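Local structure of phosphodiesterase (Salpingoeca rosetta, 7D7P) at residues A[92-97]-A[142-147]; A[106-111]-A[272-277]; A[113-118]-A[258-263]; A[121-126]-A[253-258]. The protein is a phosphodiesterase of the HD-domain superfamily, an all-helical protein that holds a zinc ion and a magnesium ion side by side in its metal site. All blocks are in the same frame, centred on the assembly; numbering follows the deposited sequence.

Helix 109-126 ties three of the four contacts together: interaction 2 lies at its start, interaction 3 further along and interaction 4 at its end. Interactions 1, 2 and 3 each bring residues to the zinc ion, His146 and Asp147 from interaction 1, His111 from interaction 2 and Asp260 from interaction 3. Their centres are about 17 Å (1 and 2), 14 Å (1 and 3) and 11 Å (2 and 3) apart, yet all three supply ligands to the same ion. Interaction 4 shares Thr258 with interaction 3, about 9 Å away between centres, and carries the same helix pair away from the metals; the side chain of Thr258 is about 12 Å from the zinc ion.

Interaction 1 (A[92-97]-A[142-147]); sequences KWLQKV and AALSHD. With ZN (zinc ion), chain G; MG (magnesium ion), chain H.
With its CG turned away from the backbone N (chi1 169°), Trp93 sends the six-membered part of its indole toward Leu144, and Val97, whose CG1 is likewise trans to N, points that methyl at the same leucine. Leu144 CD2 touches both neighbours on helix 87-99: it lies 3.8 Å from Trp93 CH2 and a tight 3.5 Å from Leu94 CD2, the two leucine side chains meeting at about a right angle. Val97 CG1 rests against the Leu144 carbonyl, 3.9 Å from its O. Branched aliphatic chains suit the neighbourhood of the broad indole in this seam between helices 87-99 and 133-145: Leu144 CD2 meets the rim of its six-membered ring, and Val97 CG2 sits over one face, offset toward the rim. Leu94 also packs on Cys70 and Val71 of helix 63-76.

The one polar link is indirect. A water lying in the indole plane accepts from Trp93 NE1 at 3.0 Å and donates to Ser145 OG at 2.9 Å; Ser145 OG also bonds the Ile141 carbonyl.

Just past the seam comes the His-Asp pair that gives HD proteins their name. His146 ND1 donates to Ala143 O at 2.7 Å, with an N-H...O angle of 153°, and NE2 binds the zinc ion at 2.2 Å. Asp147 bridges the metals, OD2 on the zinc ion and OD1 on the magnesium ion. Apolar packing thus meets helix 133-145 on the side of Leu144, while the bond to Ala143 and the NE2-zinc bond together fix the rotation of the His146 ring.

Interaction 2 (A[106-111]-A[272-277]); sequences FHNWRH and KRWSAR. With ZN (zinc ion), chain G.
At the N-terminal start of helix 109-126, Phe106 and the capping residue Asn108 meet Trp274, which reaches across from helix 268-291. The aromatic pair is T-shaped: the six-membered ring of Trp274 presents its edge to the face of Phe106, with centroids 5.4 Å apart and planes at 83°. Trp274 CE3 comes within 3.6 Å of Phe106 CD2, and that same CD2 lies 3.3 Å from the backbone O of Trp274, a carbonyl near the plane of the phenyl ring at its edge. Further out on the indole, CH2 touches His111 N at 3.6 Å and, more loosely, Arg110 CB. Asn108 OD1 lies near the indole plane at its edge, 4.0 Å from Trp274 CH2. The indole's polar atom, NE1, is bonded to Asp57. A tryptophan suits the place, since the long, flat indole spans from its own helix to the first turn of the other.

That turn is closed by an N-cap. Asn108 sets CG between its backbone N and carbonyl carbon (chi1 49°), which carries OD1 back over the helix start to accept from His111 N at 3.0 Å; its ND2 donates to Asn104 O. The short side chain of asparagine, with an acceptor and a donor on one carbon, can serve both at once. Phe106 CB rests on the backbone of Arg277, one turn on from Trp274; Arg277 NH1 bonds Pro105 O.

His111, the first zinc ligand along the chain, follows directly: NE2 binds the zinc ion at 2.2 Å, ND1 pairs with His262, and Phe106 CE1 stands over the centre of its ring. His107 NE2 is hydrogen-bonded, at 2.9 Å, to the oxygen of a water bound to the zinc ion.

Interaction 3 (A[113-118]-A[258-263]); sequences VMVLHT and TADLHN. With ZN (zinc ion), chain G.
His262, Val115 and Ala259 bury the largest areas here. Met114 lies across one face of the His262 imidazole, its CB 4.0 Å from the ring centroid in a CH-pi contact, 23° off the normal. Because the methionine chain bends at chi2 and chi3, its CE also returns to the ring, 3.7 Å from His262 ND1, and the flexible thioether follows the imidazole face. At the ring edge, Val115 CG2 sits near the plane, 3.9 Å from His262 CD2; the same methyl meets Ala259 O at 3.7 Å and, beyond it, Asp260 CA. His262 is a second-shell residue behind the zinc ligand His111.

The segment 258-263 is where helix 245-260 ends on the metal site: Asp260 OD1 binds the zinc ion at 2.3 Å, its OD2 takes a bond from a water on that ion, and Leu261 centres an inverse gamma turn.

Ala259, with only a methyl, lets the backbones come close, its CA 5.3 Å from that of Val115. Thr118 CG2 meets Ala259 CB at 3.8 Å. Thr118 OG1 instead turns back along its own helix and donates to Met114 O at 2.7 Å, so this buried hydroxyl is satisfied locally.

Interaction 4 (A[121-126]-A[253-258]); sequences LLLTSV and AVLLHT
Apolar contacts carry this crossing, and Leu255 of helix 245-260 is their centre. Its CD1 is approached by Leu123 CD2 at 3.7 Å and by Val126 CG2 at 4.0 Å, so one methyl touches two residues of the last turn of helix 109-126. The Leu123 chain meets it at a slant, whereas Val126 and Leu255 pass alongside each other in opposite directions. In Val126, CG1 is trans to the carbonyl carbon (chi1 -56°), which turns CG2 toward Leu255 CD1. Leu122, one turn before Val126, reaches the other helix with its CD1 4.0 Å from Thr258 CG2. Leucines suit this interface because their branched ends are long enough to bridge axes 10.4 Å apart.

A second kind of contact sets carbon against a backbone oxygen: Leu122 CD1 lies 3.5 Å from Leu255 O, seating this methyl on the helix surface itself.

The side-chain hydrogen bonds of Thr258 and Ser125 to backbone carbonyls stay within their own helices. Thr258 OG1 donates to Val254 O at 2.8 Å, which also accepts from Thr258 N on the opposite face of its carbonyl plane; Trp323 NE1 of helix 305-330 is a further partner of the hydroxyl. Ser125 OG similarly donates to Leu121 O, at 2.7 Å. Such turned-in hydroxyls allow threonine and serine to sit in helices with their polar atoms occupied, and in Thr258 this leaves the methyl to face Leu122.

The segments run at 135°, closer to antiparallel than to parallel, in plain helix-helix packing within the all-helical core of the phosphodiesterase fold, with helices 133-145 and 305-330 adding neighbours around the pair.

Interaction 1 (A[92-97]-A[142-147])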
# COMPACT_ATOMS: atom_id res chain seq x y z
N LYS A 92 35.13 -6.06 28.35
CA LYS A 92 34.41 -6.71 29.45
C LYS A 92 32.94 -6.32 29.43
O LYS A 92 32.06 -7.17 29.66
CB LYS A 92 35.05 -6.34 30.79
CG LYS A 92 34.45 -7.06 31.98
CD LYS A 92 34.58 -8.57 31.86
CE LYS A 92 36.05 -9.00 31.81
NZ LYS A 92 36.20 -10.45 31.52
N TRP A 93 32.64 -5.05 29.15
CA TRP A 93 31.25 -4.63 29.00
C TRP A 93 30.58 -5.35 27.83
O TRP A 93 29.44 -5.82 27.96
CB TRP A 93 31.20 -3.11 28.81
CG TRP A 93 29.86 -2.57 28.40
CD1 TRP A 93 28.78 -2.36 29.20
CD2 TRP A 93 29.47 -2.16 27.08
NE1 TRP A 93 27.73 -1.85 28.47
CE2 TRP A 93 28.13 -1.72 27.16
CE3 TRP A 93 30.12 -2.13 25.84
CZ2 TRP A 93 27.43 -1.25 26.05
CZ3 TRP A 93 29.42 -1.67 24.74
CH2 TRP A 93 28.09 -1.23 24.85
N LEU A 94 31.27 -5.45 26.69
CA LEU A 94 30.73 -6.18 25.55
C LEU A 94 30.38 -7.61 25.92
O LEU A 94 29.31 -8.12 25.56
CB LEU A 94 31.73 -6.16 24.39
CG LEU A 94 31.83 -4.86 23.59
CD1 LEU A 94 32.92 -4.96 22.54
CD2 LEU A 94 30.49 -4.55 22.95
N GLN A 95 31.27 -8.29 26.65
CA GLN A 95 31.00 -9.65 27.08
C GLN A 95 29.78 -9.72 27.99
O GLN A 95 28.92 -10.59 27.82
CB GLN A 95 32.23 -10.22 27.79
CG GLN A 95 32.05 -11.63 28.33
CD GLN A 95 33.28 -12.14 29.04
OE1 GLN A 95 33.94 -11.41 29.79
NE2 GLN A 95 33.62 -13.41 28.81
N LYS A 96 29.69 -8.80 28.96
CA LYS A 96 28.55 -8.82 29.87
C LYS A 96 27.25 -8.51 29.14
O LYS A 96 26.20 -9.05 29.50
CB LYS A 96 28.78 -7.82 31.01
CG LYS A 96 27.70 -7.85 32.08
CD LYS A 96 27.65 -9.20 32.79
CE LYS A 96 26.67 -9.17 33.96
NZ LYS A 96 26.82 -10.36 34.85
N VAL A 97 27.29 -7.65 28.12
CA VAL A 97 26.10 -7.39 27.31
C VAL A 97 25.64 -8.68 26.63
O VAL A 97 24.45 -9.01 26.65
CB VAL A 97 26.37 -6.28 26.28
CG1 VAL A 97 25.23 -6.20 25.28
CG2 VAL A 97 26.55 -4.94 26.98
N ALA A 142 23.10 2.54 23.68
CA ALA A 142 21.66 2.27 23.63
C ALA A 142 21.32 1.22 22.58
O ALA A 142 20.49 0.34 22.83
CB ALA A 142 20.90 3.57 23.35
N ALA A 143 21.96 1.29 21.41
CA ALA A 143 21.65 0.35 20.34
C ALA A 143 22.00 -1.08 20.74
O ALA A 143 21.24 -2.02 20.47
CB ALA A 143 22.40 0.74 19.06
N LEU A 144 23.15 -1.27 21.38
CA LEU A 144 23.57 -2.61 21.77
C LEU A 144 22.76 -3.13 22.96
O LEU A 144 22.61 -4.35 23.11
CB LEU A 144 25.06 -2.62 22.11
CG LEU A 144 25.89 -3.86 21.79
CD1 LEU A 144 25.55 -4.43 20.42
CD2 LEU A 144 27.35 -3.49 21.86
N SER A 145 22.24 -2.23 23.79
CA SER A 145 21.54 -2.59 25.01
C SER A 145 20.02 -2.59 24.87
O SER A 145 19.32 -2.88 25.84
CB SER A 145 21.93 -1.62 26.13
OG SER A 145 23.33 -1.59 26.34
N HIS A 146 19.50 -2.28 23.68
CA HIS A 146 18.09 -1.92 23.56
C HIS A 146 17.14 -3.10 23.77
O HIS A 146 15.94 -2.87 23.99
CB HIS A 146 17.82 -1.28 22.20
CG HIS A 146 17.61 -2.27 21.10
ND1 HIS A 146 18.65 -2.92 20.47
CD2 HIS A 146 16.48 -2.73 20.52
CE1 HIS A 146 18.17 -3.73 19.55
NE2 HIS A 146 16.86 -3.64 19.56
N ASP A 147 17.62 -4.34 23.69
CA ASP A 147 16.75 -5.51 23.83
C ASP A 147 17.29 -6.48 24.88
O ASP A 147 17.08 -7.69 24.77
CB ASP A 147 16.57 -6.22 22.50
CG ASP A 147 15.30 -5.81 21.78
OD1 ASP A 147 14.37 -5.29 22.44
OD2 ASP A 147 15.22 -6.01 20.55
ZN ZN G . 15.11 -4.72 18.77
MG MG H . 12.62 -4.21 21.78
O HOH W 1 24.78 -1.55 28.85
O HOH W 2 13.44 -2.38 22.75
O HOH W 3 11.83 -5.90 20.49
O HOH W 4 13.40 -3.44 20.05
O HOH W 5 13.19 -5.84 17.92
O HOH W 6 11.50 -4.99 23.30

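Interaction 2 (A[106-111]-A[272-277])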
# COMPACT_ATOMS: atom_id res chain seq x y z
N PHE A 106 15.16 -14.48 17.13
CA PHE A 106 15.32 -13.13 16.61
C PHE A 106 15.95 -12.19 17.62
O PHE A 106 16.98 -11.57 17.34
CB PHE A 106 13.96 -12.58 16.14
CG PHE A 106 14.05 -11.22 15.49
CD1 PHE A 106 14.08 -10.06 16.25
CD2 PHE A 106 14.10 -11.11 14.11
CE1 PHE A 106 14.17 -8.82 15.65
CE2 PHE A 106 14.19 -9.87 13.50
CZ PHE A 106 14.22 -8.72 14.27
N HIS A 107 15.34 -12.03 18.80
CA HIS A 107 15.80 -11.04 19.77
C HIS A 107 16.99 -11.60 20.53
O HIS A 107 16.90 -12.02 21.69
CB HIS A 107 14.67 -10.63 20.71
CG HIS A 107 13.59 -9.83 20.05
ND1 HIS A 107 12.44 -10.40 19.55
CD2 HIS A 107 13.49 -8.51 19.79
CE1 HIS A 107 11.67 -9.46 19.02
NE2 HIS A 107 12.29 -8.30 19.16
N ASN A 108 18.14 -11.61 19.86
CA ASN A 108 19.35 -12.21 20.40
C ASN A 108 20.54 -11.26 20.27
O ASN A 108 20.37 -10.10 19.87
CB ASN A 108 19.65 -13.54 19.68
CG ASN A 108 19.61 -13.41 18.17
OD1 ASN A 108 20.16 -12.48 17.59
ND2 ASN A 108 18.94 -14.36 17.51
N TRP A 109 21.73 -11.74 20.61
CA TRP A 109 22.92 -10.89 20.57
C TRP A 109 23.23 -10.41 19.15
O TRP A 109 23.75 -9.31 18.97
CB TRP A 109 24.12 -11.65 21.15
CG TRP A 109 25.48 -11.09 20.79
CD1 TRP A 109 26.41 -11.67 19.98
CD2 TRP A 109 26.06 -9.87 21.27
NE1 TRP A 109 27.54 -10.89 19.92
CE2 TRP A 109 27.35 -9.78 20.70
CE3 TRP A 109 25.63 -8.86 22.13
CZ2 TRP A 109 28.20 -8.70 20.95
CZ3 TRP A 109 26.47 -7.79 22.37
CH2 TRP A 109 27.74 -7.72 21.79
N ARG A 110 22.91 -11.22 18.14
CA ARG A 110 23.18 -10.80 16.77
C ARG A 110 22.22 -9.71 16.32
O ARG A 110 22.60 -8.85 15.52
CB ARG A 110 23.12 -12.01 15.84
CG ARG A 110 24.41 -12.81 15.85
CD ARG A 110 24.31 -14.12 15.09
NE ARG A 110 25.63 -14.70 14.86
CZ ARG A 110 26.32 -15.37 15.78
NH1 ARG A 110 25.82 -15.55 17.00
NH2 ARG A 110 27.51 -15.87 15.49
N HIS A 111 20.99 -9.71 16.84
CA HIS A 111 20.08 -8.59 16.57
C HIS A 111 20.61 -7.30 17.17
O HIS A 111 20.51 -6.23 16.56
CB HIS A 111 18.69 -8.90 17.12
CG HIS A 111 17.75 -7.74 17.08
ND1 HIS A 111 17.42 -7.07 15.92
CD2 HIS A 111 17.06 -7.11 18.07
CE1 HIS A 111 16.58 -6.09 16.19
NE2 HIS A 111 16.34 -6.09 17.49
N LYS A 272 14.55 -12.30 4.61
CA LYS A 272 13.78 -13.53 4.78
C LYS A 272 14.23 -14.32 6.00
O LYS A 272 13.40 -14.87 6.73
CB LYS A 272 13.87 -14.38 3.52
CG LYS A 272 12.91 -15.56 3.50
CD LYS A 272 13.17 -16.47 2.32
CE LYS A 272 12.02 -17.44 2.11
NZ LYS A 272 11.62 -18.09 3.39
N ARG A 273 15.55 -14.42 6.22
CA ARG A 273 16.04 -15.22 7.34
C ARG A 273 15.64 -14.63 8.68
O ARG A 273 15.25 -15.36 9.60
CB ARG A 273 17.56 -15.36 7.26
CG ARG A 273 18.05 -16.21 6.09
CD ARG A 273 19.56 -16.13 5.94
NE ARG A 273 20.26 -16.85 7.00
CZ ARG A 273 21.58 -16.82 7.19
NH1 ARG A 273 22.34 -16.08 6.39
NH2 ARG A 273 22.13 -17.51 8.17
N TRP A 274 15.73 -13.31 8.82
CA TRP A 274 15.37 -12.68 10.09
C TRP A 274 13.86 -12.68 10.29
O TRP A 274 13.38 -12.88 11.42
CB TRP A 274 15.91 -11.25 10.14
CG TRP A 274 17.38 -11.17 10.42
CD1 TRP A 274 18.38 -11.01 9.51
CD2 TRP A 274 18.01 -11.24 11.70
NE1 TRP A 274 19.60 -10.98 10.14
CE2 TRP A 274 19.40 -11.12 11.49
CE3 TRP A 274 17.54 -11.40 13.01
CZ2 TRP A 274 20.32 -11.15 12.54
CZ3 TRP A 274 18.46 -11.43 14.05
CH2 TRP A 274 19.83 -11.31 13.81
N SER A 275 13.09 -12.48 9.22
CA SER A 275 11.63 -12.51 9.34
C SER A 275 11.14 -13.90 9.72
O SER A 275 10.19 -14.03 10.51
CB SER A 275 10.98 -12.05 8.03
OG SER A 275 11.11 -10.66 7.86
N ALA A 276 11.76 -14.94 9.18
CA ALA A 276 11.40 -16.30 9.57
C ALA A 276 11.75 -16.58 11.02
O ALA A 276 11.06 -17.37 11.68
CB ALA A 276 12.10 -17.32 8.66
N ARG A 277 12.79 -15.93 11.54
CA ARG A 277 13.14 -16.08 12.95
C ARG A 277 12.13 -15.37 13.85
O ARG A 277 11.80 -15.87 14.92
CB ARG A 277 14.55 -15.56 13.20
CG ARG A 277 15.63 -16.46 12.62
CD ARG A 277 17.00 -15.80 12.60
NE ARG A 277 18.04 -16.77 12.30
CZ ARG A 277 18.77 -17.39 13.22
NH1 ARG A 277 18.57 -17.13 14.51
NH2 ARG A 277 19.70 -18.26 12.86
ZN ZN G . 15.11 -4.72 18.77
O HOH W 5 13.19 -5.84 17.92
O HOH W 4 13.40 -3.44 20.05

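Interaction 3 (A[113-118]-A[258-263])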
# COMPACT_ATOMS: atom_id res chain seq x y z
N VAL A 113 23.78 -6.49 17.65
CA VAL A 113 24.89 -6.02 16.82
C VAL A 113 24.37 -5.42 15.52
O VAL A 113 24.91 -4.43 15.02
CB VAL A 113 25.89 -7.16 16.57
CG1 VAL A 113 27.04 -6.68 15.70
CG2 VAL A 113 26.40 -7.72 17.89
N MET A 114 23.31 -6.02 14.96
CA MET A 114 22.69 -5.47 13.76
C MET A 114 22.18 -4.05 14.00
O MET A 114 22.33 -3.18 13.13
CB MET A 114 21.54 -6.37 13.30
CG MET A 114 21.99 -7.64 12.59
SD MET A 114 22.53 -7.31 10.91
CE MET A 114 20.99 -7.42 10.01
N VAL A 115 21.57 -3.80 15.16
CA VAL A 115 21.05 -2.47 15.44
C VAL A 115 22.19 -1.51 15.74
O VAL A 115 22.13 -0.33 15.37
CB VAL A 115 20.03 -2.54 16.60
CG1 VAL A 115 19.57 -1.15 17.01
CG2 VAL A 115 18.84 -3.39 16.18
N LEU A 116 23.25 -1.99 16.39
CA LEU A 116 24.42 -1.15 16.61
C LEU A 116 25.05 -0.74 15.29
O LEU A 116 25.35 0.44 15.06
CB LEU A 116 25.44 -1.87 17.49
CG LEU A 116 26.82 -1.21 17.51
CD1 LEU A 116 26.76 0.15 18.20
CD2 LEU A 116 27.87 -2.10 18.17
N HIS A 117 25.26 -1.71 14.39
CA HIS A 117 25.91 -1.41 13.12
C HIS A 117 25.04 -0.51 12.24
O HIS A 117 25.55 0.40 11.59
CB HIS A 117 26.26 -2.70 12.39
CG HIS A 117 27.04 -2.49 11.13
ND1 HIS A 117 26.43 -2.31 9.90
CD2 HIS A 117 28.37 -2.43 10.90
CE1 HIS A 117 27.36 -2.15 8.98
NE2 HIS A 117 28.55 -2.21 9.56
N THR A 118 23.73 -0.77 12.22
CA THR A 118 22.84 0.07 11.42
C THR A 118 22.75 1.48 11.99
O THR A 118 22.63 2.45 11.23
CB THR A 118 21.45 -0.58 11.35
OG1 THR A 118 21.58 -1.94 10.91
CG2 THR A 118 20.54 0.18 10.40
N THR A 258 14.54 3.48 13.57
CA THR A 258 14.81 3.06 12.20
C THR A 258 15.77 1.88 12.16
O THR A 258 15.55 0.91 11.42
CB THR A 258 15.38 4.23 11.39
OG1 THR A 258 14.50 5.35 11.46
CG2 THR A 258 15.58 3.83 9.93
N ALA A 259 16.84 1.93 12.96
CA ALA A 259 17.81 0.84 12.96
C ALA A 259 17.23 -0.43 13.57
O ALA A 259 17.64 -1.54 13.20
CB ALA A 259 19.08 1.25 13.70
N ASP A 260 16.29 -0.29 14.51
CA ASP A 260 15.66 -1.47 15.10
C ASP A 260 14.90 -2.27 14.05
O ASP A 260 14.90 -3.50 14.08
CB ASP A 260 14.72 -1.04 16.23
CG ASP A 260 14.31 -2.20 17.12
OD1 ASP A 260 14.96 -3.26 17.05
OD2 ASP A 260 13.34 -2.05 17.89
N LEU A 261 14.24 -1.58 13.12
CA LEU A 261 13.50 -2.24 12.04
C LEU A 261 14.39 -2.42 10.81
O LEU A 261 14.13 -1.90 9.73
CB LEU A 261 12.25 -1.43 11.70
CG LEU A 261 11.31 -1.09 12.86
CD1 LEU A 261 10.12 -0.27 12.37
CD2 LEU A 261 10.84 -2.35 13.57
N HIS A 262 15.46 -3.19 11.00
CA HIS A 262 16.47 -3.36 9.96
C HIS A 262 16.10 -4.40 8.91
O HIS A 262 16.72 -4.43 7.85
CB HIS A 262 17.82 -3.72 10.58
CG HIS A 262 17.79 -4.95 11.45
ND1 HIS A 262 17.63 -6.22 10.93
CD2 HIS A 262 17.90 -5.09 12.79
CE1 HIS A 262 17.64 -7.10 11.93
NE2 HIS A 262 17.80 -6.44 13.06
N ASN A 263 15.09 -5.25 9.18
CA ASN A 263 14.76 -6.33 8.25
C ASN A 263 14.43 -5.83 6.84
O ASN A 263 15.04 -6.35 5.88
CB ASN A 263 13.62 -7.17 8.82
CG ASN A 263 14.08 -8.16 9.85
OD1 ASN A 263 15.20 -8.07 10.37
ND2 ASN A 263 13.23 -9.13 10.17
ZN ZN G . 15.11 -4.72 18.77
O HOH W 4 13.40 -3.44 20.05
O HOH W 5 13.19 -5.84 17.92

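Interaction 4 (A[121-126]-A[253-258])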
# COMPACT_ATOMS: atom_id res chain seq x y z
N LEU A 121 25.67 3.25 10.72
CA LEU A 121 25.48 3.67 9.33
C LEU A 121 24.59 4.91 9.25
O LEU A 121 24.88 5.83 8.48
CB LEU A 121 24.89 2.53 8.50
CG LEU A 121 25.73 1.27 8.30
CD1 LEU A 121 24.89 0.18 7.64
CD2 LEU A 121 26.97 1.56 7.47
N LEU A 122 23.51 4.94 10.03
CA LEU A 122 22.56 6.05 9.94
C LEU A 122 23.17 7.34 10.47
O LEU A 122 22.98 8.41 9.87
CB LEU A 122 21.29 5.70 10.71
CG LEU A 122 20.39 4.62 10.09
CD1 LEU A 122 19.38 4.11 11.10
CD2 LEU A 122 19.69 5.15 8.85
N LEU A 123 23.88 7.28 11.60
CA LEU A 123 24.46 8.49 12.17
C LEU A 123 25.57 9.05 11.28
O LEU A 123 25.71 10.27 11.14
CB LEU A 123 25.00 8.21 13.57
CG LEU A 123 23.99 7.82 14.65
CD1 LEU A 123 24.71 7.57 15.97
CD2 LEU A 123 22.90 8.88 14.81
N THR A 124 26.37 8.16 10.69
CA THR A 124 27.41 8.61 9.77
C THR A 124 26.81 9.31 8.55
O THR A 124 27.40 10.25 8.01
CB THR A 124 28.27 7.43 9.33
OG1 THR A 124 28.84 6.80 10.49
CG2 THR A 124 29.40 7.88 8.42
N SER A 125 25.62 8.88 8.13
CA SER A 125 25.02 9.41 6.91
C SER A 125 24.39 10.79 7.12
O SER A 125 24.47 11.64 6.23
CB SER A 125 23.98 8.43 6.36
OG SER A 125 24.56 7.16 6.12
N VAL A 126 23.75 11.02 8.26
CA VAL A 126 22.92 12.23 8.41
C VAL A 126 23.24 13.04 9.66
O VAL A 126 22.81 14.21 9.74
CB VAL A 126 21.42 11.86 8.39
CG1 VAL A 126 21.06 11.12 7.12
CG2 VAL A 126 21.05 11.06 9.63
N ALA A 253 16.00 9.47 18.64
CA ALA A 253 15.00 8.43 18.88
C ALA A 253 14.42 7.90 17.58
O ALA A 253 14.17 6.70 17.44
CB ALA A 253 13.89 8.98 19.78
N VAL A 254 14.21 8.79 16.60
CA VAL A 254 13.70 8.36 15.30
C VAL A 254 14.71 7.45 14.61
O VAL A 254 14.34 6.44 13.99
CB VAL A 254 13.35 9.59 14.44
CG1 VAL A 254 13.25 9.22 12.97
CG2 VAL A 254 12.06 10.23 14.93
N LEU A 255 16.01 7.78 14.71
CA LEU A 255 17.02 7.01 14.01
C LEU A 255 17.24 5.64 14.64
O LEU A 255 17.43 4.64 13.93
CB LEU A 255 18.34 7.79 13.96
CG LEU A 255 18.35 9.01 13.03
CD1 LEU A 255 19.68 9.74 13.12
CD2 LEU A 255 18.05 8.59 11.59
N LEU A 256 17.21 5.55 15.98
CA LEU A 256 17.37 4.25 16.62
C LEU A 256 16.19 3.34 16.32
O LEU A 256 16.36 2.13 16.12
CB LEU A 256 17.55 4.41 18.13
CG LEU A 256 17.75 3.06 18.85
CD1 LEU A 256 19.05 2.40 18.39
CD2 LEU A 256 17.73 3.20 20.37
N HIS A 257 14.98 3.90 16.28
CA HIS A 257 13.82 3.12 15.88
C HIS A 257 13.96 2.64 14.44
O HIS A 257 13.58 1.51 14.12
CB HIS A 257 12.54 3.95 16.05
CG HIS A 257 11.30 3.25 15.61
ND1 HIS A 257 10.92 2.02 16.11
CD2 HIS A 257 10.34 3.60 14.72
CE1 HIS A 257 9.78 1.65 15.55
NE2 HIS A 257 9.41 2.59 14.70
N THR A 258 14.54 3.48 13.57
CA THR A 258 14.81 3.06 12.20
C THR A 258 15.77 1.88 12.16
O THR A 258 15.55 0.91 11.42
CB THR A 258 15.38 4.23 11.39
OG1 THR A 258 14.50 5.35 11.46
CG2 THR A 258 15.58 3.83 9.93